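PDB 2F1N: cytolethal distending toxin subunit B from Escherichia coli, which nicks DNA as the endonuclease subunit of a tripartite bacterial toxin and very probably damages the DNA of intoxicated cells, arresting them at G2/M. Local coordinates for residues S32-N37 with N108-S113; Q40-E45 with W82-N87; P73-R78 with G130-G135; I138-F143 with D172-A177; A191-N196 with Y223-N228. One frame throughout, in Å; residues are numbered along the deposited sequence.

Contact 1 (S32-N37 with N108-S113)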
# COMPACT_ATOMS: atom_id res chain seq x y z
N SER A 32 -18.83 5.29 4.18
CA SER A 32 -18.48 5.15 5.60
C SER A 32 -17.08 4.62 5.81
O SER A 32 -16.36 5.12 6.66
CB SER A 32 -19.49 4.30 6.37
OG SER A 32 -20.72 5.02 6.49
N LYS A 33 -16.70 3.61 5.03
CA LYS A 33 -15.37 3.06 5.17
C LYS A 33 -14.32 4.13 4.93
O LYS A 33 -13.30 4.12 5.62
CB LYS A 33 -15.16 1.87 4.27
CG LYS A 33 -15.84 0.61 4.84
CD LYS A 33 -15.91 -0.48 3.80
CE LYS A 33 -16.51 -1.75 4.46
NZ LYS A 33 -16.47 -2.94 3.58
N TRP A 34 -14.56 5.03 3.96
CA TRP A 34 -13.63 6.16 3.80
C TRP A 34 -13.82 7.26 4.84
O TRP A 34 -12.88 7.60 5.54
CB TRP A 34 -13.71 6.75 2.40
CG TRP A 34 -12.91 5.94 1.42
CD1 TRP A 34 -13.36 4.88 0.63
CD2 TRP A 34 -11.54 6.16 1.07
NE1 TRP A 34 -12.32 4.41 -0.14
CE2 TRP A 34 -11.20 5.19 0.09
CE3 TRP A 34 -10.54 7.04 1.54
CZ2 TRP A 34 -9.92 5.08 -0.46
CZ3 TRP A 34 -9.28 6.99 0.93
CH2 TRP A 34 -8.98 6.00 -0.04
N ASN A 35 -15.05 7.80 4.96
CA ASN A 35 -15.26 9.01 5.79
C ASN A 35 -15.10 8.77 7.28
O ASN A 35 -14.72 9.69 8.01
CB ASN A 35 -16.60 9.74 5.53
CG ASN A 35 -16.63 11.19 6.13
OD1 ASN A 35 -15.68 11.99 5.99
ND2 ASN A 35 -17.76 11.54 6.79
N ILE A 36 -15.36 7.53 7.70
CA ILE A 36 -15.11 7.15 9.09
C ILE A 36 -13.83 6.36 9.30
O ILE A 36 -12.93 6.83 9.98
CB ILE A 36 -16.34 6.40 9.71
CG1 ILE A 36 -17.62 7.16 9.37
CG2 ILE A 36 -16.15 6.22 11.23
CD1 ILE A 36 -17.74 8.48 10.06
N ASN A 37 -13.71 5.18 8.70
CA ASN A 37 -12.63 4.25 9.05
C ASN A 37 -11.28 4.65 8.49
O ASN A 37 -10.31 4.71 9.23
CB ASN A 37 -12.98 2.83 8.66
CG ASN A 37 -14.34 2.41 9.25
OD1 ASN A 37 -14.53 2.43 10.48
ND2 ASN A 37 -15.26 2.06 8.40
N ASN A 108 -10.41 -1.97 -6.69
CA ASN A 108 -9.66 -0.71 -6.87
C ASN A 108 -8.55 -0.55 -5.84
O ASN A 108 -8.60 -1.12 -4.78
CB ASN A 108 -10.60 0.49 -6.84
CG ASN A 108 -11.59 0.45 -8.00
OD1 ASN A 108 -11.30 -0.10 -9.04
ND2 ASN A 108 -12.69 1.14 -7.84
N LEU A 109 -7.54 0.24 -6.19
CA LEU A 109 -6.38 0.46 -5.31
C LEU A 109 -6.22 1.92 -4.95
O LEU A 109 -6.58 2.80 -5.74
CB LEU A 109 -5.08 0.05 -6.02
CG LEU A 109 -4.93 -1.44 -6.29
CD1 LEU A 109 -3.82 -1.57 -7.36
CD2 LEU A 109 -4.66 -2.22 -5.05
N ALA A 110 -5.69 2.16 -3.74
CA ALA A 110 -5.34 3.55 -3.36
C ALA A 110 -4.15 3.62 -2.43
O ALA A 110 -3.83 2.67 -1.71
CB ALA A 110 -6.57 4.29 -2.70
N LEU A 111 -3.51 4.79 -2.46
CA LEU A 111 -2.58 5.21 -1.40
C LEU A 111 -3.06 6.56 -0.89
O LEU A 111 -3.41 7.47 -1.68
CB LEU A 111 -1.19 5.32 -2.00
CG LEU A 111 -0.42 4.04 -2.25
CD1 LEU A 111 0.67 4.32 -3.33
CD2 LEU A 111 0.26 3.62 -0.92
N VAL A 112 -3.04 6.73 0.43
CA VAL A 112 -3.39 7.99 1.05
C VAL A 112 -2.14 8.48 1.78
O VAL A 112 -1.48 7.68 2.48
CB VAL A 112 -4.50 7.79 2.09
CG1 VAL A 112 -5.06 9.17 2.55
CG2 VAL A 112 -5.63 6.92 1.47
N SER A 113 -1.81 9.74 1.58
CA SER A 113 -0.58 10.27 2.20
C SER A 113 -0.73 11.66 2.76
O SER A 113 -1.37 12.49 2.15
CB SER A 113 0.58 10.30 1.21
OG SER A 113 0.11 10.52 -0.07

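Contact 2 (Q40-E45 with W82-N87)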
# COMPACT_ATOMS: atom_id res chain seq x y z
N GLN A 40 -10.09 7.83 10.39
CA GLN A 40 -9.51 7.52 11.70
C GLN A 40 -8.08 7.00 11.64
O GLN A 40 -7.26 7.36 12.49
CB GLN A 40 -10.45 6.57 12.49
CG GLN A 40 -11.71 7.29 13.15
CD GLN A 40 -12.05 8.72 12.65
OE1 GLN A 40 -13.13 8.95 12.04
NE2 GLN A 40 -11.16 9.69 12.95
N LEU A 41 -7.76 6.17 10.64
CA LEU A 41 -6.39 5.71 10.47
C LEU A 41 -5.36 6.79 10.16
O LEU A 41 -4.20 6.68 10.63
CB LEU A 41 -6.32 4.63 9.39
CG LEU A 41 -6.67 3.18 9.67
CD1 LEU A 41 -5.80 2.50 10.75
CD2 LEU A 41 -8.05 3.16 10.12
N ILE A 42 -5.78 7.81 9.39
CA ILE A 42 -4.88 8.88 8.91
C ILE A 42 -4.93 10.22 9.65
O ILE A 42 -4.29 11.21 9.23
CB ILE A 42 -5.08 9.11 7.38
CG1 ILE A 42 -6.49 9.68 7.09
CG2 ILE A 42 -4.80 7.79 6.62
CD1 ILE A 42 -6.60 10.37 5.79
N SER A 43 -5.66 10.25 10.76
CA SER A 43 -5.76 11.49 11.53
C SER A 43 -5.76 11.17 13.02
O SER A 43 -5.78 9.99 13.39
CB SER A 43 -6.95 12.35 11.09
OG SER A 43 -8.19 11.68 11.07
N GLY A 44 -5.71 12.19 13.87
CA GLY A 44 -5.60 11.93 15.32
C GLY A 44 -4.19 11.73 15.85
O GLY A 44 -3.22 11.85 15.13
N GLU A 45 -4.09 11.40 17.15
CA GLU A 45 -2.79 11.31 17.84
C GLU A 45 -1.79 10.27 17.34
O GLU A 45 -0.54 10.46 17.50
CB GLU A 45 -3.05 11.09 19.34
CG GLU A 45 -3.76 12.26 19.99
CD GLU A 45 -2.89 13.53 20.07
OE1 GLU A 45 -1.88 13.56 20.84
OE2 GLU A 45 -3.25 14.51 19.37
N TRP A 82 -7.96 15.75 -0.27
CA TRP A 82 -9.08 15.46 0.64
C TRP A 82 -8.91 16.36 1.84
O TRP A 82 -8.00 16.19 2.68
CB TRP A 82 -9.09 13.96 1.00
CG TRP A 82 -10.26 13.48 1.84
CD1 TRP A 82 -11.51 14.07 2.00
CD2 TRP A 82 -10.29 12.27 2.61
NE1 TRP A 82 -12.29 13.29 2.82
CE2 TRP A 82 -11.57 12.17 3.19
CE3 TRP A 82 -9.35 11.25 2.83
CZ2 TRP A 82 -11.93 11.09 4.03
CZ3 TRP A 82 -9.73 10.14 3.65
CH2 TRP A 82 -11.02 10.09 4.22
N ASN A 83 -9.81 17.35 1.93
CA ASN A 83 -9.73 18.33 3.03
C ASN A 83 -10.40 17.73 4.23
O ASN A 83 -11.56 17.33 4.14
CB ASN A 83 -10.41 19.66 2.63
CG ASN A 83 -10.12 20.80 3.62
OD1 ASN A 83 -9.87 20.58 4.79
ND2 ASN A 83 -10.18 22.04 3.13
N LEU A 84 -9.70 17.62 5.36
CA LEU A 84 -10.21 16.85 6.50
C LEU A 84 -10.74 17.75 7.61
O LEU A 84 -11.49 17.30 8.47
CB LEU A 84 -9.11 15.94 7.08
CG LEU A 84 -8.59 14.81 6.18
CD1 LEU A 84 -7.48 14.05 6.84
CD2 LEU A 84 -9.75 13.83 5.82
N SER A 85 -10.29 19.01 7.61
CA SER A 85 -10.62 19.98 8.68
C SER A 85 -9.81 21.23 8.43
O SER A 85 -8.85 21.20 7.68
CB SER A 85 -10.27 19.44 10.08
OG SER A 85 -10.61 20.37 11.13
N THR A 86 -10.21 22.36 9.04
CA THR A 86 -9.37 23.57 9.00
C THR A 86 -8.85 23.95 10.40
O THR A 86 -8.62 25.13 10.69
CB THR A 86 -10.09 24.78 8.32
OG1 THR A 86 -10.78 24.34 7.13
CG2 THR A 86 -9.06 25.77 7.77
N ASN A 87 -8.66 22.93 11.24
CA ASN A 87 -8.09 23.08 12.57
C ASN A 87 -7.16 21.91 12.84
O ASN A 87 -5.94 22.06 12.82
CB ASN A 87 -9.18 23.12 13.66
CG ASN A 87 -10.49 23.73 13.18
OD1 ASN A 87 -10.66 24.96 13.16
ND2 ASN A 87 -11.43 22.87 12.77

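Contact 3 (P73-R78 with G130-G135)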
# COMPACT_ATOMS: atom_id res chain seq x y z
N PRO A 73 1.02 3.59 -18.08
CA PRO A 73 0.92 2.71 -19.27
C PRO A 73 -0.52 2.24 -19.45
O PRO A 73 -0.81 1.04 -19.38
CB PRO A 73 1.86 1.55 -18.93
CG PRO A 73 1.71 1.39 -17.38
CD PRO A 73 1.48 2.85 -16.87
N GLY A 74 -1.42 3.21 -19.64
CA GLY A 74 -2.85 2.94 -19.79
C GLY A 74 -3.53 2.42 -18.53
O GLY A 74 -4.58 1.78 -18.61
N ILE A 75 -2.99 2.73 -17.35
CA ILE A 75 -3.69 2.37 -16.13
C ILE A 75 -4.26 3.60 -15.43
O ILE A 75 -3.47 4.50 -15.12
CB ILE A 75 -2.77 1.62 -15.19
CG1 ILE A 75 -2.29 0.30 -15.83
CG2 ILE A 75 -3.47 1.37 -13.80
CD1 ILE A 75 -0.99 -0.20 -15.26
N PRO A 76 -5.58 3.65 -15.21
CA PRO A 76 -6.23 4.77 -14.55
C PRO A 76 -5.59 5.10 -13.21
O PRO A 76 -5.46 4.22 -12.36
CB PRO A 76 -7.65 4.26 -14.32
CG PRO A 76 -7.87 3.35 -15.49
CD PRO A 76 -6.58 2.65 -15.67
N VAL A 77 -5.17 6.34 -13.04
CA VAL A 77 -4.68 6.81 -11.76
C VAL A 77 -4.93 8.32 -11.63
O VAL A 77 -4.70 9.07 -12.57
CB VAL A 77 -3.18 6.49 -11.52
CG1 VAL A 77 -2.72 6.93 -10.07
CG2 VAL A 77 -2.90 4.99 -11.73
N ARG A 78 -5.41 8.75 -10.46
CA ARG A 78 -5.73 10.17 -10.23
C ARG A 78 -5.21 10.59 -8.89
O ARG A 78 -5.27 9.82 -7.93
CB ARG A 78 -7.30 10.42 -10.19
CG ARG A 78 -8.04 10.24 -11.49
CD ARG A 78 -9.54 9.95 -11.24
NE ARG A 78 -10.24 11.22 -11.18
CZ ARG A 78 -11.43 11.43 -10.62
NH1 ARG A 78 -12.06 10.45 -10.00
NH2 ARG A 78 -11.98 12.64 -10.69
N GLY A 130 -4.51 -10.07 -12.92
CA GLY A 130 -3.88 -9.48 -11.75
C GLY A 130 -4.15 -7.98 -11.72
O GLY A 130 -4.62 -7.41 -12.71
N ARG A 131 -3.82 -7.34 -10.59
CA ARG A 131 -3.95 -5.90 -10.41
C ARG A 131 -2.59 -5.26 -10.75
O ARG A 131 -1.58 -5.95 -10.73
CB ARG A 131 -4.25 -5.60 -8.92
CG ARG A 131 -5.72 -5.38 -8.65
CD ARG A 131 -6.47 -6.62 -8.77
NE ARG A 131 -6.16 -7.62 -7.73
CZ ARG A 131 -6.91 -8.72 -7.49
NH1 ARG A 131 -8.00 -9.00 -8.25
NH2 ARG A 131 -6.59 -9.56 -6.52
N PRO A 132 -2.58 -3.98 -11.09
CA PRO A 132 -1.32 -3.23 -11.24
C PRO A 132 -0.70 -2.96 -9.89
O PRO A 132 -1.27 -3.31 -8.86
CB PRO A 132 -1.79 -1.89 -11.88
CG PRO A 132 -3.17 -1.68 -11.31
CD PRO A 132 -3.76 -3.10 -11.20
N LEU A 133 0.51 -2.37 -9.91
CA LEU A 133 1.14 -1.81 -8.71
C LEU A 133 1.05 -0.29 -8.74
O LEU A 133 1.42 0.29 -9.71
CB LEU A 133 2.63 -2.22 -8.69
CG LEU A 133 2.74 -3.68 -8.25
CD1 LEU A 133 4.12 -4.25 -8.60
CD2 LEU A 133 2.44 -3.85 -6.76
N LEU A 134 0.55 0.32 -7.67
CA LEU A 134 0.47 1.78 -7.64
C LEU A 134 1.41 2.20 -6.53
O LEU A 134 1.33 1.65 -5.45
CB LEU A 134 -0.97 2.20 -7.33
CG LEU A 134 -1.25 3.64 -6.85
CD1 LEU A 134 -0.94 4.60 -8.00
CD2 LEU A 134 -2.73 3.76 -6.36
N GLY A 135 2.29 3.16 -6.81
CA GLY A 135 3.24 3.59 -5.79
C GLY A 135 3.45 5.11 -5.79
O GLY A 135 3.18 5.76 -6.81

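Contact 4 (I138-F143 with D172-A177)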
# COMPACT_ATOMS: atom_id res chain seq x y z
N ILE A 138 8.22 9.70 -1.82
CA ILE A 138 8.33 10.92 -1.02
C ILE A 138 9.80 10.95 -0.64
O ILE A 138 10.28 10.06 0.08
CB ILE A 138 7.45 10.84 0.22
CG1 ILE A 138 5.96 10.86 -0.22
CG2 ILE A 138 7.68 12.05 1.15
CD1 ILE A 138 5.11 10.26 0.82
N GLY A 139 10.53 11.92 -1.17
CA GLY A 139 11.98 11.94 -0.90
C GLY A 139 12.65 10.68 -1.42
O GLY A 139 12.46 10.25 -2.57
N ASN A 140 13.42 10.04 -0.54
CA ASN A 140 14.21 8.88 -0.92
C ASN A 140 13.51 7.54 -0.69
O ASN A 140 14.16 6.51 -0.74
CB ASN A 140 15.46 8.93 -0.05
CG ASN A 140 16.56 8.13 -0.61
OD1 ASN A 140 17.05 8.42 -1.72
ND2 ASN A 140 17.02 7.13 0.17
N ASP A 141 12.19 7.58 -0.44
CA ASP A 141 11.43 6.38 -0.09
C ASP A 141 10.22 6.24 -1.03
O ASP A 141 9.64 7.24 -1.43
CB ASP A 141 10.90 6.57 1.32
CG ASP A 141 12.02 6.74 2.33
OD1 ASP A 141 12.88 5.88 2.39
OD2 ASP A 141 12.08 7.70 3.10
N ALA A 142 9.90 5.00 -1.38
CA ALA A 142 8.77 4.74 -2.25
C ALA A 142 7.84 3.77 -1.55
O ALA A 142 8.28 2.80 -0.90
CB ALA A 142 9.28 4.16 -3.58
N PHE A 143 6.52 3.97 -1.73
CA PHE A 143 5.56 3.10 -1.07
C PHE A 143 4.54 2.65 -2.10
O PHE A 143 4.07 3.48 -2.87
CB PHE A 143 4.84 3.92 -0.00
CG PHE A 143 5.77 4.46 1.05
CD1 PHE A 143 6.09 3.68 2.16
CD2 PHE A 143 6.34 5.72 0.90
CE1 PHE A 143 6.98 4.17 3.15
CE2 PHE A 143 7.23 6.22 1.88
CZ PHE A 143 7.52 5.44 2.99
N ASP A 172 18.83 6.59 -13.46
CA ASP A 172 19.35 7.50 -12.40
C ASP A 172 19.82 6.71 -11.20
O ASP A 172 19.01 6.02 -10.60
CB ASP A 172 18.16 8.38 -11.89
CG ASP A 172 18.53 9.27 -10.71
OD1 ASP A 172 19.74 9.55 -10.48
OD2 ASP A 172 17.66 9.76 -9.93
N PRO A 173 21.09 6.81 -10.78
CA PRO A 173 21.57 6.05 -9.64
C PRO A 173 20.84 6.37 -8.33
O PRO A 173 20.67 5.49 -7.49
CB PRO A 173 23.06 6.48 -9.56
CG PRO A 173 23.37 6.90 -10.98
CD PRO A 173 22.16 7.60 -11.43
N VAL A 174 20.36 7.60 -8.17
CA VAL A 174 19.59 7.93 -6.96
C VAL A 174 18.23 7.18 -6.96
O VAL A 174 17.82 6.68 -5.91
CB VAL A 174 19.36 9.46 -6.83
CG1 VAL A 174 18.37 9.78 -5.69
CG2 VAL A 174 20.75 10.19 -6.59
N HIS A 175 17.61 7.03 -8.12
CA HIS A 175 16.41 6.18 -8.17
C HIS A 175 16.71 4.69 -7.97
O HIS A 175 15.89 3.95 -7.40
CB HIS A 175 15.67 6.35 -9.51
CG HIS A 175 14.76 7.54 -9.53
ND1 HIS A 175 15.24 8.83 -9.55
CD2 HIS A 175 13.41 7.63 -9.58
CE1 HIS A 175 14.23 9.67 -9.57
NE2 HIS A 175 13.10 8.98 -9.57
N GLN A 176 17.87 4.23 -8.43
CA GLN A 176 18.19 2.81 -8.23
C GLN A 176 18.27 2.48 -6.75
O GLN A 176 17.96 1.36 -6.36
CB GLN A 176 19.54 2.42 -8.91
CG GLN A 176 19.55 2.47 -10.45
CD GLN A 176 20.99 2.49 -11.01
OE1 GLN A 176 21.86 1.83 -10.46
NE2 GLN A 176 21.22 3.25 -12.09
N ALA A 177 18.67 3.45 -5.92
CA ALA A 177 18.90 3.22 -4.50
C ALA A 177 17.82 3.71 -3.58
O ALA A 177 18.04 3.86 -2.39
CB ALA A 177 20.33 3.84 -4.07
O HOH W 1 18.59 7.07 -3.35
O HOH W 2 19.21 5.48 -0.53

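Contact 5 (A191-N196 with Y223-N228)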
# COMPACT_ATOMS: atom_id res chain seq x y z
N ALA A 191 6.07 -16.53 4.94
CA ALA A 191 7.08 -17.51 4.55
C ALA A 191 6.85 -18.11 3.17
O ALA A 191 7.82 -18.46 2.46
CB ALA A 191 7.20 -18.64 5.62
N ASP A 192 5.57 -18.23 2.76
CA ASP A 192 5.24 -18.70 1.45
C ASP A 192 5.69 -17.76 0.34
O ASP A 192 6.10 -18.20 -0.72
CB ASP A 192 3.74 -18.98 1.32
CG ASP A 192 3.42 -19.75 0.10
OD1 ASP A 192 3.83 -20.94 0.02
OD2 ASP A 192 2.76 -19.29 -0.85
N LEU A 193 5.58 -16.45 0.57
CA LEU A 193 6.15 -15.49 -0.36
C LEU A 193 7.71 -15.57 -0.35
O LEU A 193 8.30 -15.62 -1.43
CB LEU A 193 5.73 -14.09 0.07
CG LEU A 193 6.29 -12.94 -0.77
CD1 LEU A 193 5.93 -13.09 -2.29
CD2 LEU A 193 5.68 -11.64 -0.17
N GLU A 194 8.32 -15.57 0.83
CA GLU A 194 9.79 -15.45 0.95
C GLU A 194 10.49 -16.57 0.17
O GLU A 194 11.44 -16.31 -0.59
CB GLU A 194 10.22 -15.46 2.43
CG GLU A 194 11.74 -15.47 2.65
CD GLU A 194 12.42 -14.16 2.26
OE1 GLU A 194 11.72 -13.17 1.91
OE2 GLU A 194 13.68 -14.11 2.30
N MET A 195 9.98 -17.80 0.33
CA MET A 195 10.61 -19.00 -0.28
C MET A 195 10.48 -19.08 -1.81
O MET A 195 11.15 -19.89 -2.47
CB MET A 195 10.16 -20.30 0.39
CG MET A 195 8.90 -20.94 -0.21
SD MET A 195 8.13 -22.19 0.85
CE MET A 195 8.63 -23.68 0.17
N ASN A 196 9.58 -18.26 -2.35
CA ASN A 196 9.31 -18.18 -3.77
C ASN A 196 9.88 -16.93 -4.46
O ASN A 196 9.62 -16.68 -5.63
CB ASN A 196 7.81 -18.41 -4.01
CG ASN A 196 7.46 -19.88 -3.81
OD1 ASN A 196 7.92 -20.70 -4.60
ND2 ASN A 196 6.69 -20.22 -2.76
N TYR A 223 0.54 -7.56 4.78
CA TYR A 223 1.79 -7.22 5.45
C TYR A 223 2.64 -6.37 4.52
O TYR A 223 2.10 -5.81 3.54
CB TYR A 223 2.48 -8.53 5.93
CG TYR A 223 2.60 -9.63 4.90
CD1 TYR A 223 3.71 -9.70 4.06
CD2 TYR A 223 1.63 -10.66 4.81
CE1 TYR A 223 3.83 -10.75 3.10
CE2 TYR A 223 1.70 -11.69 3.83
CZ TYR A 223 2.81 -11.73 3.01
OH TYR A 223 2.89 -12.72 2.08
N ALA A 224 3.94 -6.25 4.80
CA ALA A 224 4.82 -5.35 4.05
C ALA A 224 6.10 -6.04 3.60
O ALA A 224 6.58 -6.95 4.28
CB ALA A 224 5.17 -4.08 4.84
N VAL A 225 6.66 -5.60 2.46
CA VAL A 225 8.00 -6.04 2.03
C VAL A 225 8.82 -4.78 1.86
O VAL A 225 8.46 -3.95 1.04
CB VAL A 225 7.95 -6.85 0.69
CG1 VAL A 225 9.38 -7.33 0.32
CG2 VAL A 225 6.94 -8.02 0.76
N ALA A 226 9.91 -4.63 2.62
CA ALA A 226 10.79 -3.46 2.50
C ALA A 226 12.04 -3.89 1.75
O ALA A 226 12.51 -5.03 1.91
CB ALA A 226 11.21 -2.94 3.92
N GLY A 227 12.54 -3.02 0.88
CA GLY A 227 13.70 -3.41 0.11
C GLY A 227 14.49 -2.25 -0.46
O GLY A 227 14.11 -1.09 -0.31
N ASN A 228 15.62 -2.57 -1.09
CA ASN A 228 16.44 -1.60 -1.78
C ASN A 228 17.20 -2.34 -2.87
O ASN A 228 17.86 -3.37 -2.60
CB ASN A 228 17.44 -0.93 -0.82
CG ASN A 228 18.16 0.20 -1.47
OD1 ASN A 228 18.88 0.04 -2.48
ND2 ASN A 228 17.96 1.40 -0.92

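Contact 1 (S32-N37 with N108-S113)
W34 reaches from helix 31-42 to strand 109-113 with the six-membered end of its indole, and the two residues that receive it, A110 and V112, are alternate members of the strand whose CB atoms face the helix. The methyl CB of A110 lies at the ring edge, near the indole plane, 4.0 Å from W34 CH2. V112 comes in obliquely with one branch: its CG2 is 3.7 Å from W34 CZ3. That branch stands anti to the carbonyl carbon, CG1 being anti to the backbone N (chi1 -169°). A long flat side chain suits the helix here because the backbones stay far apart, with the CA atoms of W34 and V112 separated by 10.8 Å; a small alanine and a beta-branched valine suit the strand. Farther out, I95 of strand 92-98 and P60 also touch the tryptophan, and W34 NE1 donates a hydrogen bond to A56 O, which would help to fix the rotation of the ring. The contact packs helix 31-42 against one face of the eight-stranded sheet. It is purely apolar, so its hold rests on buried hydrocarbon, while the one polar atom of the indole is satisfied by a backbone carbonyl.

Contact 2 (Q40-E45 with W82-N87)
W82, near the end of strand 78-83, meets I42 of helix 31-42: I42 CD1 lies 3.8 Å from W82 CZ3, approaching the indole obliquely. The isoleucine reaches it because CG1 sits between the backbone N and the carbonyl carbon (chi1 66°) and the chain then extends to CD1. A broad indole gives such a terminal methyl a wide apolar surface, and the W82 side chain is also touched by P60, T62 and V93. The strand then gives way to a loop, and L84 points back toward the helix. Its two methyls divide the work: CD1 packs 3.9 Å from I42 CD1, whereas CD2 sits 3.5 Å above the indole plane of W82, over the ring centre, a CH-pi type of approach. This places the contact where helix 31-42 packs beside strand 78-83, on the large sheet of the DNase I-like fold. L84 also offers its carbonyl O to R39 NH1, a hydrogen bond back to the same helix. Past it the chain turns: S85 OG accepts from N87 N at 3.2 Å, an ST turn suited to a short hydroxyl side chain. N87 ND2 adds a weak bond to the same oxygen.

Contact 3 (P73-R78 with G130-G135)
The loop that leads into strand 78-83 of one sheet lies against P132 and the first residues of strand 133-138 of the other, a contact between the two layers of the DNase I-like sandwich in which I75 meets P132 and V77 meets L134. Side chains alternate along both segments, so residues two apart point the same way and form two pairs. In the first, I75 spans the proline ring with two branches: its CD1 lies 3.9 Å from P132 CB, and its CG2 is also 3.9 Å from P132 CG. A branched isoleucine suits this place because it can meet two neighbouring ring carbons at once. The second pair is closer, with V77 CG1 3.6 Å from L134 CD1. V77 presents that branch by holding CG1 anti to the backbone N (chi1 -176°), and the two side chains cross at a slant. V122 of strand 119-123 touches both I75 and V77, while V100 touches P132. Where the loop becomes strand, R78 NE makes a salt bridge to D65 OD2. With apolar side chains of a connecting loop turned onto the facing sheet, this is interlayer packing of the kind expected in the beta-sandwich of the endonuclease/exonuclease/phosphatase family.

Contact 4 (I138-F143 with D172-A177)
A type II' turn from I138 to D141 joins strands 133-138 and 141-147 and brings N140 close to the short helix 173-176, with the CA atoms of N140 and H175 8.0 Å apart. G139 holds the first corner, where positive phi (61°) suits glycine. The side chain of N140 is linked by two waters to the helix and to the residue that follows it. One water donates both to N140 OD1, at 2.6 Å, and to V174 O; the other accepts from N140 ND2, at 2.8 Å, and donates to A177 O. An asparagine fits, its amide facing one water as acceptor and the other as donor. N140 ND2 also bonds directly to D12 OD2. The contact lies at the protein surface, at the turn of a beta-hairpin of the six-stranded sheet, beside the helix that leads into strand 179-183. D172 is the N-cap of that helix: its OD1 and OD2 take weak bonds from V174 N and H175 N. The same OD2 takes a straighter bond from H175 ND1, 2.6 Å long, lying close to the imidazole plane and meeting the carboxylate on its anti side. H175 NE2 bonds to E119 OE1.

Contact 5 (A191-N196 with Y223-N228)
L193 of helix 190-194 packs on Y223 and V225 of strand 222-228, a helix-on-sheet contact of the DNase I-like fold that also takes in part of the nuclear localization signal, to which all of A191-N196 belongs. The tight side is apolar. With CG anti to its backbone N (chi1 178°), L193 extends toward the strand and its CD2 enters the angle between the two partners, 3.9 Å from V225 CG2 and equally 3.9 Å from Y223 CE1. That methyl lies at the edge of the tyrosine ring, near its plane, and L193 CB is 3.7 Å from Y223 OH. A leucine suits this place because its long branched chain carries one methyl, CD2, between the aromatic edge and the valine methyl; the valine, two residues beyond the tyrosine, faces the helix from the same side of the strand. Y223 is held from several sides: its OH is hydrogen-bonded to R188 O, and its ring stacks on F186. A156 and P157 of helix 156-168 also touch L193.

The other side of the helix is loose and polar. A191 turns its methyl away from the strand, M195 is exposed, and D192 forms a salt bridge through OD2 to R188 NH1. Farther along, an asparagine suits the exposed position because its amide can bond back to the backbone: N196 ND2 donates to D192 O at 2.9 Å, with an N-H...O angle of 165°, lying in the carbonyl plane.

Contacts 1 and 2 share helix 31-42 and pack it on the eight-stranded sheet; their centres are 12 Å apart, and V112 CG1 of contact 1 lies 3.8 Å from I42 CD1 of contact 2. Contacts 3, 4 and 5 all reach the six-stranded sheet. Contact 1 touches contact 3 between the layers, where L111 CD1 is 3.5 Å from L134 O, and it also touches contact 4, since L111 CD1 is 3.5 Å from F143 O. Contacts 4 and 5, with centres 19 Å apart, meet through A177 O and N228 ND2, 2.9 Å apart. Contacts 2 and 5 lie farthest apart, their centres about 31 Å from each other, on opposite sides of the chain's centre.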